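Local coordinates for protein intracellular serine protease (Bacillus licheniformis, PDB 4ZOQ) that forms the N-terminal prodomain of a lanthipeptide protease that, as a subtilisin-family member, is probably a serine endopeptidase, at residues Leu33-Val38 and Glu82-Asp87; Phe51-Asp56 and Ala74-Lys79. One frame throughout, in Å; residues are numbered along the deposited sequence.

Contact 1: Leu33-Val38 and Glu82-Asp87; sequences LLLEHV and EKVGAD
Leu34 and Asp87 form an antiparallel hydrogen-bonded pair that joins strand 31-35 to the edge strand 86-89, the 1-4 pairing of the ferredoxin-like sheet common to subtilisin prodomains. Two bonds close it: Leu34 N gives its hydrogen to Asp87 O at 3.0 Å, and Asp87 N returns one to Leu34 O, also at 3.0 Å. The first is nearly straight (167° at the hydrogen). Leu34 O has further company, since Ala86 CA lies 3.2 Å from Leu34 O, a CA-H...O contact. One step along, Leu35 and Ala86 make the non-hydrogen-bonded pair, and then Glu36 N reaches Gly85 O at 2.8 Å. No return bond runs from Gly85 N to Glu36 O, because the first chain is already turning away from the sheet.

Glu36 can be followed outward from this last bond. Its CB lies 3.6 Å from Gly85 O, the oxygen that its own N grips. CG sits beside the backbone N (chi1 -82°) and remains near that carbonyl, 3.8 Å from Gly85 O. Beyond CG the chain is extended, so the carboxylate runs out past the glycine, with OE2 4.1 Å from Gly85 CA and no hydrogen bond between them.

The two faces of the sheet have different neighbours. Leu34 and Asp87 look toward the protease chain, where Arg157 and Val150 of that chain pack on them, and Arg157 also donates to Leu35 O. Leu33, Leu35 and Ala86 lie on the helix side, where Leu33 also touches Leu80 of helix 70-80. There the side chain of Leu33 reaches across to the edge strand, setting its CD2 methyl 3.6 Å from Ala86 CB.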
loop_
_atom_site.group_PDB
_atom_site.type_symbol
_atom_site.label_atom_id
_atom_site.label_comp_id
_atom_site.label_asym_id
_atom_site.label_seq_id
_atom_site.Cartn_x
_atom_site.Cartn_y
_atom_site.Cartn_z
ATOM N N LEU A 33 0.197 -24.135 -1.799
ATOM C CA LEU A 33 -0.455 -24.925 -0.772
ATOM C C LEU A 33 -0.800 -24.118 0.472
ATOM O O LEU A 33 0.002 -23.317 0.952
ATOM C CB LEU A 33 0.444 -26.099 -0.345
ATOM C CG LEU A 33 0.499 -27.431 -1.083
ATOM C CD1 LEU A 33 1.783 -28.139 -0.738
ATOM C CD2 LEU A 33 -0.667 -28.284 -0.657
ATOM N N LEU A 34 -1.973 -24.385 1.026
ATOM C CA LEU A 34 -2.349 -23.793 2.279
ATOM C C LEU A 34 -2.621 -24.916 3.284
ATOM O O LEU A 34 -3.549 -25.698 3.103
ATOM C CB LEU A 34 -3.563 -22.872 2.117
ATOM C CG LEU A 34 -3.882 -22.180 3.438
ATOM C CD1 LEU A 34 -2.695 -21.318 3.875
ATOM C CD2 LEU A 34 -5.146 -21.336 3.325
ATOM N N LEU A 35 -1.772 -25.050 4.301
ATOM C CA LEU A 35 -2.001 -26.048 5.350
ATOM C C LEU A 35 -3.211 -25.677 6.204
ATOM O O LEU A 35 -3.475 -24.505 6.447
ATOM C CB LEU A 35 -0.759 -26.190 6.252
ATOM C CG LEU A 35 0.615 -26.477 5.645
ATOM C CD1 LEU A 35 1.711 -26.147 6.628
ATOM C CD2 LEU A 35 0.719 -27.936 5.255
ATOM N N GLU A 36 -3.933 -26.676 6.679
ATOM C CA GLU A 36 -4.988 -26.411 7.630
ATOM C C GLU A 36 -4.389 -25.988 8.957
ATOM O O GLU A 36 -4.974 -25.212 9.712
ATOM C CB GLU A 36 -5.818 -27.649 7.900
ATOM C CG GLU A 36 -6.942 -28.055 6.961
ATOM C CD GLU A 36 -7.670 -29.277 7.545
ATOM O OE1 GLU A 36 -7.679 -29.386 8.802
ATOM O OE2 GLU A 36 -8.203 -30.113 6.773
ATOM N N HIS A 37 -3.188 -26.477 9.230
ATOM C CA HIS A 37 -2.523 -26.142 10.476
ATOM C C HIS A 37 -1.075 -25.829 10.233
ATOM O O HIS A 37 -0.357 -26.606 9.614
ATOM C CB HIS A 37 -2.626 -27.306 11.467
ATOM C CG HIS A 37 -4.029 -27.759 11.724
ATOM N ND1 HIS A 37 -4.673 -28.670 10.912
ATOM C CD2 HIS A 37 -4.910 -27.433 12.699
ATOM C CE1 HIS A 37 -5.890 -28.889 11.379
ATOM N NE2 HIS A 37 -6.058 -28.148 12.462
ATOM N N VAL A 38 -0.645 -24.681 10.734
ATOM C CA VAL A 38 0.677 -24.190 10.415
ATOM C C VAL A 38 1.729 -25.014 11.153
ATOM O O VAL A 38 2.902 -24.958 10.814
ATOM C CB VAL A 38 0.806 -22.674 10.709
ATOM C CG1 VAL A 38 -0.375 -21.905 10.105
ATOM C CG2 VAL A 38 1.021 -22.404 12.194
ATOM N N GLU A 82 -2.033 -37.714 2.517
ATOM C CA GLU A 82 -2.332 -38.852 3.380
ATOM C C GLU A 82 -1.991 -38.594 4.846
ATOM O O GLU A 82 -2.460 -39.312 5.726
ATOM C CB GLU A 82 -1.563 -40.096 2.904
ATOM C CG GLU A 82 -1.348 -40.149 1.399
ATOM C CD GLU A 82 -0.581 -41.390 0.930
ATOM O OE1 GLU A 82 -0.070 -42.144 1.788
ATOM O OE2 GLU A 82 -0.457 -41.590 -0.302
ATOM N N LYS A 83 -1.178 -37.583 5.128
ATOM C CA LYS A 83 -0.875 -37.288 6.528
ATOM C C LYS A 83 -1.338 -35.914 6.994
ATOM O O LYS A 83 -1.850 -35.775 8.110
ATOM C CB LYS A 83 0.614 -37.452 6.814
ATOM C CG LYS A 83 1.121 -38.898 6.638
ATOM C CD LYS A 83 2.283 -39.159 7.605
ATOM C CE LYS A 83 2.860 -40.562 7.485
ATOM N NZ LYS A 83 4.215 -40.608 8.132
ATOM N N VAL A 84 -1.192 -34.895 6.158
ATOM C CA VAL A 84 -1.625 -33.582 6.611
ATOM C C VAL A 84 -2.683 -32.978 5.687
ATOM O O VAL A 84 -2.742 -33.279 4.481
ATOM C CB VAL A 84 -0.436 -32.621 6.737
ATOM C CG1 VAL A 84 0.624 -33.235 7.653
ATOM C CG2 VAL A 84 0.143 -32.325 5.382
ATOM N N GLY A 85 -3.534 -32.132 6.263
ATOM C CA GLY A 85 -4.579 -31.489 5.484
ATOM C C GLY A 85 -4.097 -30.190 4.863
ATOM O O GLY A 85 -3.652 -29.283 5.566
ATOM N N ALA A 86 -4.150 -30.121 3.537
ATOM C CA ALA A 86 -3.803 -28.905 2.807
ATOM C C ALA A 86 -4.665 -28.745 1.550
ATOM O O ALA A 86 -5.058 -29.737 0.939
ATOM C CB ALA A 86 -2.333 -28.914 2.448
ATOM N N ASP A 87 -4.937 -27.510 1.143
ATOM C CA ASP A 87 -5.640 -27.267 -0.124
ATOM C C ASP A 87 -4.592 -26.784 -1.120
ATOM O O ASP A 87 -3.642 -26.108 -0.730
ATOM C CB ASP A 87 -6.782 -26.243 0.033
ATOM C CG ASP A 87 -7.758 -26.603 1.149
ATOM O OD1 ASP A 87 -7.876 -27.796 1.492
ATOM O OD2 ASP A 87 -8.397 -25.691 1.710
#

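Contact 2: Phe51-Asp56 and Ala74-Lys79; sequences FHIHAD and APFTKK
Phe51 lays one face of its ring over the backbone of helix 70-80 at Phe76, whose CA stands 4.1 Å from the ring centroid and only 5° off its normal, a CH-pi contact centred over the ring. The far rim of the ring reaches the preceding residue: CE2 packs on Pro75 CB at 3.7 Å. CZ comes equally close to Pro75 O, also 3.7 Å, but obliquely; that oxygen accepts the helical bond from Lys79 N. Lys79 adds its CB, 4.1 Å from Phe51 CZ, before its chain bends away.

Phe76 answers in the other direction. With CG anti to the backbone N (chi1 160°), its ring swings off the helix toward the sheet, presenting its edge to Phe51 CD1 and a face to Ile53. The CD1 methyl of Ile53 sits over that face, 3.6 Å from the Phe76 centroid, displaced toward CE2. Ile53 gets there by placing CG1 between its backbone N and carbonyl carbon (chi1 61°), a crowded position that brings CG1 up to the ring and lays the CG1-CD1 bond across its face. Leu44 of helix 41-49 and Val66 of strand 63-67 also touch Phe76 and join this cluster.

With an alanine in place of Phe51, the helix backbone at Phe76 would probably lose its cover, as would Pro75 CB and Lys79 CB. No hydrogen bond crosses between the segments, so the join is made by packing alone.

Between Phe51 and Ile53, His52 with positive phi closes a Schellman motif, in which Ile53 N bonds back to Ala48 O. The contact thus packs helix 70-80 against the end of helix 41-49 and the turn into strand 54-58, typical of the helix layer over the sheet in the ferredoxin-like βαββαβ fold.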
loop_
_atom_site.group_PDB
_atom_site.type_symbol
_atom_site.label_atom_id
_atom_site.label_comp_id
_atom_site.label_asym_id
_atom_site.label_seq_id
_atom_site.Cartn_x
_atom_site.Cartn_y
_atom_site.Cartn_z
ATOM N N PHE A 51 10.525 -35.921 -2.451
ATOM C CA PHE A 51 10.105 -35.886 -3.841
ATOM C C PHE A 51 10.864 -34.827 -4.586
ATOM O O PHE A 51 10.343 -34.302 -5.517
ATOM C CB PHE A 51 8.604 -35.608 -3.983
ATOM C CG PHE A 51 7.712 -36.733 -3.531
ATOM C CD1 PHE A 51 7.365 -36.901 -2.190
ATOM C CD2 PHE A 51 7.168 -37.604 -4.471
ATOM C CE1 PHE A 51 6.516 -37.956 -1.798
ATOM C CE2 PHE A 51 6.337 -38.647 -4.083
ATOM C CZ PHE A 51 6.013 -38.823 -2.760
ATOM N N HIS A 52 12.026 -34.426 -4.089
ATOM C CA HIS A 52 12.887 -33.432 -4.740
ATOM C C HIS A 52 12.138 -32.236 -5.335
ATOM O O HIS A 52 12.382 -31.818 -6.476
ATOM C CB HIS A 52 13.746 -34.130 -5.809
ATOM C CG HIS A 52 14.904 -33.302 -6.315
ATOM N ND1 HIS A 52 15.861 -32.741 -5.489
ATOM C CD2 HIS A 52 15.222 -32.915 -7.570
ATOM C CE1 HIS A 52 16.730 -32.060 -6.221
ATOM N NE2 HIS A 52 16.362 -32.146 -7.487
ATOM N N ILE A 53 11.213 -31.697 -4.554
ATOM C CA ILE A 53 10.510 -30.515 -4.998
ATOM C C ILE A 53 10.787 -29.439 -3.963
ATOM O O ILE A 53 10.884 -29.712 -2.755
ATOM C CB ILE A 53 8.958 -30.736 -5.181
ATOM C CG1 ILE A 53 8.270 -31.127 -3.881
ATOM C CG2 ILE A 53 8.620 -31.735 -6.287
ATOM C CD1 ILE A 53 7.556 -29.953 -3.240
ATOM N N HIS A 54 10.984 -28.213 -4.419
ATOM C CA HIS A 54 11.185 -27.178 -3.429
ATOM C C HIS A 54 9.934 -26.406 -3.053
ATOM O O HIS A 54 9.247 -25.791 -3.870
ATOM C CB HIS A 54 12.368 -26.291 -3.777
ATOM C CG HIS A 54 12.305 -24.942 -3.167
ATOM N ND1 HIS A 54 13.203 -24.554 -2.186
ATOM C CD2 HIS A 54 11.747 -23.796 -3.619
ATOM C CE1 HIS A 54 13.000 -23.280 -1.901
ATOM N NE2 HIS A 54 12.141 -22.796 -2.776
ATOM N N ALA A 55 9.679 -26.501 -1.750
ATOM C CA ALA A 55 8.563 -25.897 -1.061
ATOM C C ALA A 55 9.023 -24.730 -0.203
ATOM O O ALA A 55 9.802 -24.883 0.752
ATOM C CB ALA A 55 7.869 -26.931 -0.198
ATOM N N ASP A 56 8.511 -23.557 -0.550
ATOM C CA ASP A 56 8.847 -22.328 0.142
ATOM C C ASP A 56 7.646 -21.951 0.968
ATOM O O ASP A 56 6.607 -21.612 0.427
ATOM C CB ASP A 56 9.186 -21.225 -0.849
ATOM C CG ASP A 56 9.701 -19.968 -0.176
ATOM O OD1 ASP A 56 9.608 -19.868 1.069
ATOM O OD2 ASP A 56 10.145 -19.048 -0.907
ATOM N N ALA A 74 2.192 -34.059 -8.550
ATOM C CA ALA A 74 0.996 -34.858 -8.243
ATOM C C ALA A 74 1.191 -35.952 -7.173
ATOM O O ALA A 74 0.356 -36.061 -6.268
ATOM C CB ALA A 74 0.425 -35.478 -9.528
ATOM N N PRO A 75 2.286 -36.751 -7.249
ATOM C CA PRO A 75 2.535 -37.715 -6.161
ATOM C C PRO A 75 2.928 -37.049 -4.851
ATOM O O PRO A 75 2.701 -37.614 -3.773
ATOM C CB PRO A 75 3.724 -38.541 -6.659
ATOM C CG PRO A 75 3.958 -38.153 -8.045
ATOM C CD PRO A 75 3.246 -36.905 -8.352
ATOM N N PHE A 76 3.450 -35.828 -4.946
ATOM C CA PHE A 76 3.827 -35.093 -3.754
ATOM C C PHE A 76 2.564 -34.620 -3.097
ATOM O O PHE A 76 2.412 -34.733 -1.889
ATOM C CB PHE A 76 4.709 -33.898 -4.112
ATOM C CG PHE A 76 4.755 -32.841 -3.041
ATOM C CD1 PHE A 76 5.220 -33.123 -1.769
ATOM C CD2 PHE A 76 4.272 -31.567 -3.307
ATOM C CE1 PHE A 76 5.240 -32.145 -0.781
ATOM C CE2 PHE A 76 4.285 -30.588 -2.334
ATOM C CZ PHE A 76 4.773 -30.875 -1.062
ATOM N N THR A 77 1.627 -34.165 -3.916
ATOM C CA THR A 77 0.326 -33.753 -3.427
ATOM C C THR A 77 -0.444 -34.921 -2.876
ATOM O O THR A 77 -1.178 -34.785 -1.898
ATOM C CB THR A 77 -0.528 -33.095 -4.520
ATOM O OG1 THR A 77 0.218 -32.044 -5.138
ATOM C CG2 THR A 77 -1.796 -32.502 -3.901
ATOM N N LYS A 78 -0.214 -36.090 -3.465
ATOM C CA LYS A 78 -0.987 -37.265 -3.098
ATOM C C LYS A 78 -0.481 -37.981 -1.854
ATOM O O LYS A 78 -1.285 -38.614 -1.167
ATOM C CB LYS A 78 -0.976 -38.251 -4.272
ATOM C CG LYS A 78 -1.672 -39.589 -4.029
ATOM C CD LYS A 78 -1.618 -40.435 -5.300
ATOM C CE LYS A 78 -2.150 -41.838 -5.068
ATOM N NZ LYS A 78 -3.513 -42.020 -5.655
ATOM N N LYS A 79 0.796 -37.806 -1.495
ATOM C CA LYS A 79 1.286 -38.397 -0.245
ATOM C C LYS A 79 1.411 -37.363 0.848
ATOM O O LYS A 79 1.543 -37.707 2.031
ATOM C CB LYS A 79 2.635 -39.128 -0.433
ATOM C CG LYS A 79 3.001 -40.012 0.784
ATOM C CD LYS A 79 3.752 -41.330 0.507
ATOM C CE LYS A 79 2.750 -42.497 0.314
ATOM N NZ LYS A 79 3.273 -43.875 0.632
#

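In the fold
From the N terminus the chain runs through strand 31-35, which supplies the first side of contact 1, then helix 41-49 and the turn into strand 54-58, where contact 2 begins. Strand 63-67 follows, and helix 70-80 comes back to close contact 2 as the smaller loop. Only then does strand 86-89 return to strand 31-35 and close contact 1, the larger loop, with contact 2 lying wholly within it. Contact 1 is a pairing within the sheet, whereas contact 2 joins helix 70-80 to the connection between helix 41-49 and strand 54-58. Their centres are about 13 Å apart, yet they meet directly: Leu33 CD1 packs 3.8 Å from Phe76 CE2.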